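Local coordinates for aromatic amino acid beta-eliminating lyase/threonine aldolase (Exiguobacterium sibiricum, PDB 3LWS), which belongs to the beta-eliminating lyase family of pyridoxal-phosphate enzymes with the aminotransferase-like fold and carries that cofactor covalently bound, at residues Phe67-Thr72 with Ile228-Tyr233; Ala74-Leu79 with Lys108-Ile113; Asp105-Lys108 with Glu114-Leu117. All coordinates share one frame; numbering follows the deposited sequence.

Contact 1. Residues Phe67-Thr72 with Ile228-Tyr233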
loop_
_atom_site.group_PDB
_atom_site.type_symbol
_atom_site.label_atom_id
_atom_site.label_comp_id
_atom_site.label_asym_id
_atom_site.label_seq_id
_atom_site.Cartn_x
_atom_site.Cartn_y
_atom_site.Cartn_z
ATOM N N PHE A 67 -8.741 -7.800 -0.702
ATOM C CA PHE A 67 -7.492 -7.448 -1.342
ATOM C C PHE A 67 -6.675 -6.563 -0.405
ATOM O O PHE A 67 -7.143 -5.523 0.008
ATOM C CB PHE A 67 -7.711 -6.688 -2.666
ATOM C CG PHE A 67 -6.440 -6.548 -3.484
ATOM C CD1 PHE A 67 -6.051 -7.556 -4.353
ATOM C CD2 PHE A 67 -5.642 -5.440 -3.364
ATOM C CE1 PHE A 67 -4.859 -7.458 -5.083
ATOM C CE2 PHE A 67 -4.473 -5.319 -4.102
ATOM C CZ PHE A 67 -4.089 -6.319 -4.967
ATOM N N PHE A 68 -5.444 -6.967 -0.112
ATOM C CA PHE A 68 -4.533 -6.162 0.703
ATOM C C PHE A 68 -3.305 -5.725 -0.121
ATOM O O PHE A 68 -2.891 -6.434 -1.029
ATOM C CB PHE A 68 -4.045 -6.982 1.894
ATOM C CG PHE A 68 -4.974 -6.969 3.072
ATOM C CD1 PHE A 68 -6.064 -7.826 3.125
ATOM C CD2 PHE A 68 -4.715 -6.162 4.163
ATOM C CE1 PHE A 68 -6.936 -7.822 4.280
ATOM C CE2 PHE A 68 -5.557 -6.183 5.312
ATOM C CZ PHE A 68 -6.670 -7.006 5.353
ATOM N N PRO A 69 -2.717 -4.558 0.196
ATOM C CA PRO A 69 -1.438 -4.140 -0.409
ATOM C C PRO A 69 -0.264 -5.076 -0.152
ATOM O O PRO A 69 0.635 -5.200 -1.016
ATOM C CB PRO A 69 -1.156 -2.788 0.250
ATOM C CG PRO A 69 -2.100 -2.665 1.345
ATOM C CD PRO A 69 -3.276 -3.496 1.042
ATOM N N SER A 70 -0.276 -5.740 1.007
ATOM C CA SER A 70 0.779 -6.698 1.354
ATOM C C SER A 70 0.301 -7.904 2.155
ATOM O O SER A 70 -0.678 -7.852 2.893
ATOM C CB SER A 70 1.863 -5.970 2.140
ATOM O OG SER A 70 1.380 -5.512 3.397
ATOM N N GLY A 71 1.025 -8.997 1.992
ATOM C CA GLY A 71 0.870 -10.138 2.856
ATOM C C GLY A 71 1.301 -9.854 4.289
ATOM O O GLY A 71 0.814 -10.493 5.233
ATOM N N THR A 72 2.240 -8.930 4.458
ATOM C CA THR A 72 2.700 -8.574 5.793
ATOM C C THR A 72 1.530 -8.059 6.605
ATOM O O THR A 72 1.259 -8.575 7.695
ATOM C CB THR A 72 3.892 -7.585 5.743
ATOM O OG1 THR A 72 5.041 -8.322 5.307
ATOM C CG2 THR A 72 4.170 -6.954 7.137
ATOM N N ILE A 228 -11.947 -3.571 8.307
ATOM C CA ILE A 228 -11.783 -2.474 9.260
ATOM C C ILE A 228 -10.310 -2.296 9.696
ATOM O O ILE A 228 -9.803 -1.172 9.748
ATOM C CB ILE A 228 -12.748 -2.595 10.439
ATOM C CG1 ILE A 228 -14.161 -2.231 10.000
ATOM C CG2 ILE A 228 -12.339 -1.679 11.563
ATOM C CD1 ILE A 228 -15.159 -3.148 10.525
ATOM N N TRP A 229 -9.622 -3.399 9.957
ATOM C CA TRP A 229 -8.197 -3.369 10.228
ATOM C C TRP A 229 -7.465 -2.860 9.002
ATOM O O TRP A 229 -6.521 -2.085 9.159
ATOM C CB TRP A 229 -7.651 -4.736 10.647
ATOM C CG TRP A 229 -8.004 -5.146 12.071
ATOM C CD1 TRP A 229 -8.880 -6.124 12.450
ATOM C CD2 TRP A 229 -7.502 -4.571 13.276
ATOM N NE1 TRP A 229 -8.913 -6.223 13.819
ATOM C CE2 TRP A 229 -8.080 -5.270 14.346
ATOM C CE3 TRP A 229 -6.595 -3.535 13.554
ATOM C CZ2 TRP A 229 -7.813 -4.945 15.684
ATOM C CZ3 TRP A 229 -6.313 -3.227 14.875
ATOM C CH2 TRP A 229 -6.909 -3.943 15.922
ATOM N N LYS A 230 -7.878 -3.253 7.792
ATOM C CA LYS A 230 -7.214 -2.687 6.589
ATOM C C LYS A 230 -7.216 -1.131 6.567
ATOM O O LYS A 230 -6.214 -0.472 6.226
ATOM C CB LYS A 230 -7.835 -3.233 5.293
ATOM C CG LYS A 230 -7.040 -2.746 4.048
ATOM C CD LYS A 230 -7.400 -3.466 2.757
ATOM C CE LYS A 230 -8.787 -3.131 2.256
ATOM N NZ LYS A 230 -9.050 -3.726 0.921
ATOM N N ARG A 231 -8.348 -0.532 6.910
ATOM C CA ARG A 231 -8.387 0.923 7.062
ATOM C C ARG A 231 -7.507 1.436 8.231
ATOM O O ARG A 231 -6.881 2.475 8.113
ATOM C CB ARG A 231 -9.824 1.387 7.276
ATOM C CG ARG A 231 -9.961 2.888 7.432
ATOM C CD ARG A 231 -10.765 3.529 6.335
ATOM N NE ARG A 231 -10.355 4.917 6.290
ATOM C CZ ARG A 231 -9.643 5.496 5.326
ATOM N NH1 ARG A 231 -9.312 4.864 4.198
ATOM N NH2 ARG A 231 -9.310 6.765 5.483
ATOM N N ARG A 232 -7.529 0.746 9.372
ATOM C CA ARG A 232 -6.745 1.168 10.549
ATOM C C ARG A 232 -5.278 1.165 10.217
ATOM O O ARG A 232 -4.558 2.034 10.640
ATOM C CB ARG A 232 -6.983 0.278 11.754
ATOM C CG ARG A 232 -8.350 0.461 12.413
ATOM C CD ARG A 232 -8.552 -0.533 13.539
ATOM N NE ARG A 232 -9.899 -0.428 14.116
ATOM C CZ ARG A 232 -10.518 -1.391 14.807
ATOM N NH1 ARG A 232 -9.928 -2.541 15.046
ATOM N NH2 ARG A 232 -11.748 -1.203 15.248
ATOM N N TYR A 233 -4.846 0.162 9.465
ATOM C CA TYR A 233 -3.448 0.072 8.998
ATOM C C TYR A 233 -3.041 1.083 7.930
ATOM O O TYR A 233 -1.880 1.199 7.620
ATOM C CB TYR A 233 -3.204 -1.330 8.426
ATOM C CG TYR A 233 -2.630 -2.364 9.380
ATOM C CD1 TYR A 233 -3.445 -3.096 10.235
ATOM C CD2 TYR A 233 -1.261 -2.668 9.369
ATOM C CE1 TYR A 233 -2.912 -4.085 11.087
ATOM C CE2 TYR A 233 -0.735 -3.652 10.218
ATOM C CZ TYR A 233 -1.579 -4.349 11.058
ATOM O OH TYR A 233 -1.077 -5.314 11.914
#
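Lys230 lies over one face of the Phe68 ring and reaches past it to the backbone oxygen of Phe67. The aliphatic part of the lysine passes obliquely over the ring: CB sits at the outer end of the ring, 3.7 Å from Phe68 CE2, and CD is 4.1 Å from the ring centroid, only 13° off the normal, which makes a CH-pi contact over the face. With CG anti to the backbone N (chi1 -174°), the chain leaves helix 220-232 directly toward strand 64-68, and a bend at chi3 turns its end to the carbonyl. Lys230 NZ donates a 2.8 Å hydrogen bond to Phe67 O, in the carbonyl plane and with a C=O...N angle of 159°. The ammonium is too far from the Phe68 ring for more than a weak cation-pi attraction. Pro69 adds only a loose touch, its CD 4.5 Å from Lys230 CD. Just beyond, Gly71 N and Thr72 OG1 bind phosphate oxygens of the cofactor carried at position 206, while Ser70 caps the start of helix 71-86. The contact therefore flanks the phosphate site of a pyridoxal-phosphate fold. Phe68 is paired through its backbone with Ala214, and strand 64-68 is outermost in its sheet within this chain. The chemistry thus divides along one side chain: methylenes cover an aromatic face, and the buried charged end is received by a main-chain carbonyl.

Contact 2. Residues Ala74-Leu79 with Lys108-Ile113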
loop_
_atom_site.group_PDB
_atom_site.type_symbol
_atom_site.label_atom_id
_atom_site.label_comp_id
_atom_site.label_asym_id
_atom_site.label_seq_id
_atom_site.Cartn_x
_atom_site.Cartn_y
_atom_site.Cartn_z
ATOM N N ALA A 74 -1.760 -8.258 5.628
ATOM C CA ALA A 74 -2.774 -9.294 5.561
ATOM C C ALA A 74 -2.667 -10.356 6.700
ATOM O O ALA A 74 -3.660 -10.670 7.367
ATOM C CB ALA A 74 -2.756 -9.957 4.173
ATOM N N GLN A 75 -1.479 -10.869 6.962
ATOM C CA GLN A 75 -1.374 -11.998 7.924
ATOM C C GLN A 75 -1.382 -11.560 9.390
ATOM O O GLN A 75 -1.907 -12.276 10.236
ATOM C CB GLN A 75 -0.172 -12.859 7.622
ATOM C CG GLN A 75 -0.282 -13.501 6.307
ATOM C CD GLN A 75 0.594 -14.652 6.146
ATOM O OE1 GLN A 75 0.097 -15.799 6.049
ATOM N NE2 GLN A 75 1.923 -14.410 6.096
ATOM N N GLN A 76 -0.819 -10.380 9.655
ATOM C CA GLN A 76 -0.946 -9.725 10.948
ATOM C C GLN A 76 -2.400 -9.507 11.279
ATOM O O GLN A 76 -2.862 -9.862 12.382
ATOM C CB GLN A 76 -0.215 -8.392 10.975
ATOM C CG GLN A 76 1.269 -8.549 11.211
ATOM C CD GLN A 76 2.020 -7.255 11.081
ATOM O OE1 GLN A 76 1.514 -6.196 11.441
ATOM N NE2 GLN A 76 3.254 -7.328 10.590
ATOM N N VAL A 77 -3.137 -8.972 10.311
ATOM C CA VAL A 77 -4.570 -8.786 10.524
ATOM C C VAL A 77 -5.312 -10.101 10.794
ATOM O O VAL A 77 -6.168 -10.166 11.684
ATOM C CB VAL A 77 -5.224 -8.065 9.362
ATOM C CG1 VAL A 77 -6.798 -8.165 9.506
ATOM C CG2 VAL A 77 -4.743 -6.646 9.318
ATOM N N ALA A 78 -4.982 -11.140 10.035
ATOM C CA ALA A 78 -5.646 -12.456 10.190
ATOM C C ALA A 78 -5.464 -12.968 11.617
ATOM O O ALA A 78 -6.448 -13.328 12.293
ATOM C CB ALA A 78 -5.093 -13.481 9.204
ATOM N N LEU A 79 -4.206 -12.984 12.054
ATOM C CA LEU A 79 -3.842 -13.518 13.383
ATOM C C LEU A 79 -4.534 -12.741 14.511
ATOM O O LEU A 79 -5.095 -13.343 15.450
ATOM C CB LEU A 79 -2.321 -13.542 13.585
ATOM C CG LEU A 79 -1.497 -14.549 12.758
ATOM C CD1 LEU A 79 -0.082 -14.621 13.231
ATOM C CD2 LEU A 79 -2.064 -15.894 12.835
ATOM N N LYS A 108 4.191 -8.369 16.824
ATOM C CA LYS A 108 4.364 -8.179 18.246
ATOM C C LYS A 108 4.427 -6.713 18.631
ATOM O O LYS A 108 4.137 -6.382 19.761
ATOM C CB LYS A 108 5.628 -8.892 18.736
ATOM C CG LYS A 108 5.657 -10.410 18.487
ATOM C CD LYS A 108 7.047 -10.996 18.768
ATOM C CE LYS A 108 7.274 -12.352 18.094
ATOM N NZ LYS A 108 8.713 -12.836 18.153
ATOM N N GLU A 109 4.810 -5.838 17.712
ATOM C CA GLU A 109 4.913 -4.420 18.030
ATOM C C GLU A 109 3.551 -3.805 17.899
ATOM O O GLU A 109 3.258 -2.880 18.613
ATOM C CB GLU A 109 5.897 -3.712 17.091
ATOM C CG GLU A 109 7.353 -4.139 17.287
ATOM C CD GLU A 109 8.051 -3.488 18.506
ATOM O OE1 GLU A 109 7.643 -2.405 18.966
ATOM O OE2 GLU A 109 9.028 -4.071 19.005
ATOM N N LEU A 110 2.710 -4.341 17.001
ATOM C CA LEU A 110 1.408 -3.742 16.693
ATOM C C LEU A 110 0.200 -4.378 17.387
ATOM O O LEU A 110 -0.883 -3.788 17.402
ATOM C CB LEU A 110 1.208 -3.715 15.169
ATOM C CG LEU A 110 2.087 -2.684 14.446
ATOM C CD1 LEU A 110 1.965 -2.926 12.991
ATOM C CD2 LEU A 110 1.700 -1.213 14.839
ATOM N N HIS A 111 0.388 -5.553 17.977
ATOM C CA HIS A 111 -0.667 -6.261 18.683
ATOM C C HIS A 111 -0.096 -6.941 19.929
ATOM O O HIS A 111 1.078 -7.334 19.945
ATOM C CB HIS A 111 -1.303 -7.312 17.763
ATOM C CG HIS A 111 -1.679 -6.770 16.429
ATOM N ND1 HIS A 111 -2.902 -6.178 16.186
ATOM C CD2 HIS A 111 -0.970 -6.671 15.284
ATOM C CE1 HIS A 111 -2.934 -5.754 14.941
ATOM N NE2 HIS A 111 -1.770 -6.031 14.375
ATOM N N PRO A 112 -0.916 -7.079 20.996
ATOM C CA PRO A 112 -0.407 -7.724 22.201
ATOM C C PRO A 112 -0.438 -9.237 21.978
ATOM O O PRO A 112 -1.238 -9.941 22.572
ATOM C CB PRO A 112 -1.390 -7.245 23.289
ATOM C CG PRO A 112 -2.648 -7.003 22.588
ATOM C CD PRO A 112 -2.256 -6.512 21.205
ATOM N N ILE A 113 0.417 -9.717 21.077
ATOM C CA ILE A 113 0.400 -11.106 20.679
ATOM C C ILE A 113 1.792 -11.756 20.830
ATOM O O ILE A 113 2.847 -11.149 20.525
ATOM C CB ILE A 113 -0.198 -11.300 19.264
ATOM C CG1 ILE A 113 -1.683 -10.902 19.237
ATOM C CG2 ILE A 113 -0.031 -12.754 18.816
ATOM C CD1 ILE A 113 -2.321 -10.911 17.892
#
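Gln76 meets Leu110 and His111 through its amide oxygen. OE1 rests 3.6 Å from Leu110 CD1, a van der Waals touch between two side chains that run obliquely to each other, and it lies at the edge of the His111 imidazole, near the ring plane but 4.4 Å from His111 NE2. The two are linked instead through Tyr233, whose hydroxyl is hydrogen-bonded to both Gln76 OE1 and His111 NE2. One turn farther along helix 71-86, the backbone oxygen of Leu79 is approached by Ile113 CD1 at 4.4 Å, and the leucine side chain stays looser. Extended beyond CG (chi2 173°), Gln76 carries its amide well clear of its own helix, where NE2 is bonded to Glu103 and to the backbone oxygen of Arg232 of the second subunit. His111 is held at its other nitrogen by Arg80, so both ring nitrogens are engaged. Its backbone leaves helical geometry and enters an inverse gamma turn centred on Pro112, closed by a weak 2.7 Å bond from Ile113 N to His111 O; this turn brings Ile113 back over helix 71-86. Leu110 also packs on Trp229 of the second subunit, placing the contact at the dimer interface. Helix 71-86 thus faces the end of helix 106-110 here, with Leu99 of helix 98-101 touching Gln76 and Leu79, and helix 220-232 against Val77.

Contact 3. Residues Asp105-Lys108 with Glu114-Leu117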
loop_
_atom_site.group_PDB
_atom_site.type_symbol
_atom_site.label_atom_id
_atom_site.label_comp_id
_atom_site.label_asym_id
_atom_site.label_seq_id
_atom_site.Cartn_x
_atom_site.Cartn_y
_atom_site.Cartn_z
ATOM N N ASP A 105 9.297 -7.382 13.341
ATOM C CA ASP A 105 8.531 -7.767 14.509
ATOM C C ASP A 105 7.154 -7.141 14.564
ATOM O O ASP A 105 6.593 -6.968 15.664
ATOM C CB ASP A 105 9.294 -7.385 15.769
ATOM C CG ASP A 105 10.691 -7.954 15.783
ATOM O OD1 ASP A 105 10.809 -9.193 15.680
ATOM O OD2 ASP A 105 11.648 -7.152 15.898
ATOM N N GLY A 106 6.616 -6.821 13.378
ATOM C CA GLY A 106 5.364 -6.081 13.224
ATOM C C GLY A 106 4.236 -6.642 14.046
ATOM O O GLY A 106 3.595 -5.897 14.772
ATOM N N LEU A 107 4.021 -7.962 13.968
ATOM C CA LEU A 107 2.952 -8.621 14.737
ATOM C C LEU A 107 3.006 -8.260 16.245
ATOM O O LEU A 107 2.007 -7.859 16.852
ATOM C CB LEU A 107 3.060 -10.151 14.585
ATOM C CG LEU A 107 1.995 -11.017 15.273
ATOM C CD1 LEU A 107 0.568 -10.558 14.861
ATOM C CD2 LEU A 107 2.236 -12.490 14.930
ATOM N N LYS A 108 4.191 -8.369 16.824
ATOM C CA LYS A 108 4.364 -8.179 18.246
ATOM C C LYS A 108 4.427 -6.713 18.631
ATOM O O LYS A 108 4.137 -6.382 19.761
ATOM C CB LYS A 108 5.628 -8.892 18.736
ATOM C CG LYS A 108 5.657 -10.410 18.487
ATOM C CD LYS A 108 7.047 -10.996 18.768
ATOM C CE LYS A 108 7.274 -12.352 18.094
ATOM N NZ LYS A 108 8.713 -12.836 18.153
ATOM N N GLU A 114 1.779 -12.973 21.371
ATOM C CA GLU A 114 3.015 -13.730 21.614
ATOM C C GLU A 114 3.020 -14.929 20.695
ATOM O O GLU A 114 1.976 -15.390 20.282
ATOM C CB GLU A 114 3.099 -14.165 23.086
ATOM C CG GLU A 114 3.216 -12.953 24.011
ATOM C CD GLU A 114 3.345 -13.297 25.503
ATOM O OE1 GLU A 114 3.015 -14.441 25.926
ATOM O OE2 GLU A 114 3.800 -12.391 26.253
ATOM N N THR A 115 4.217 -15.406 20.369
ATOM C CA THR A 115 4.370 -16.475 19.412
ATOM C C THR A 115 5.161 -17.648 20.011
ATOM O O THR A 115 6.162 -17.432 20.692
ATOM C CB THR A 115 5.015 -15.924 18.106
ATOM O OG1 THR A 115 6.373 -15.558 18.341
ATOM C CG2 THR A 115 4.302 -14.663 17.635
ATOM N N ILE A 116 4.664 -18.859 19.818
ATOM C CA ILE A 116 5.396 -20.084 20.141
ATOM C C ILE A 116 5.966 -20.571 18.841
ATOM O O ILE A 116 5.206 -20.752 17.878
ATOM C CB ILE A 116 4.485 -21.190 20.700
ATOM C CG1 ILE A 116 3.917 -20.785 22.066
ATOM C CG2 ILE A 116 5.232 -22.558 20.756
ATOM C CD1 ILE A 116 2.795 -21.680 22.551
ATOM N N LEU A 117 7.282 -20.778 18.792
ATOM C CA LEU A 117 7.938 -21.232 17.569
ATOM C C LEU A 117 7.948 -22.754 17.598
ATOM O O LEU A 117 8.407 -23.336 18.548
ATOM C CB LEU A 117 9.331 -20.618 17.443
ATOM C CG LEU A 117 9.383 -19.077 17.585
ATOM C CD1 LEU A 117 10.863 -18.527 17.437
ATOM C CD2 LEU A 117 8.457 -18.381 16.616
HETATM O O HOH W 1 8.961 -16.149 19.219
#
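Thr115 has more surface buried here than any other residue of the two segments, and it is met by Lys108 and Leu107 from the short helix 106-110. The lysine runs across the threonine at about a right angle: its CE lies 3.3 Å from Thr115 OG1 and 3.8 Å from Thr115 CG2, so one methylene covers both branches of the side chain. Leu107 reaches the methyl branch alone, CD2 standing 4.0 Å from Thr115 CG2. The division follows from the threonine torsion (chi1 69°), which sets OG1 between the backbone N and the carbonyl carbon and leaves CG2 anti to the carbonyl carbon, available to the leucine. Strand 114-117 is one of the two edge strands of the mixed sheet within this chain and runs parallel to strand 90-93, to which Glu114 and Ile116 are bonded through their backbones. Helices 98-101 and 106-110 lie in the connection between these two strands, so the contact packs the second helix of a beta-alpha-beta crossover onto the strand that completes it. The polar ends meet at Glu100 of helix 98-101, whose OE2 forms a salt bridge with Lys108 NZ while OE1 is hydrogen-bonded to Thr115 OG1. A water adds a second link, 2.8 Å from Thr115 OG1 and weakly bonded at 3.5 Å to Lys108 NZ, from which it accepts. On the inner side, Leu107 continues against Gln76 and Leu79 of helix 71-86, whereas the extended Lys108 stays at the partly exposed margin.

Contacts 1 and 2 are buried and both draw on helix 71-86, the first at its start beside the cofactor phosphate and the second along its next turns; Tyr233 bridges them, and both touch the second subunit. Contact 3 is only partly buried, at the sheet edge formed by strand 114-117. It shares Lys108 and helix 106-110 with contact 2, and the two adjoin through Ile113 and Leu107. The chemistry changes accordingly: a direct lysine-to-carbonyl bond with a ring face in contact 1, van der Waals touches with polar groups that find their partners outside the two segments in contact 2, and a water together with a shared carboxylate in contact 3.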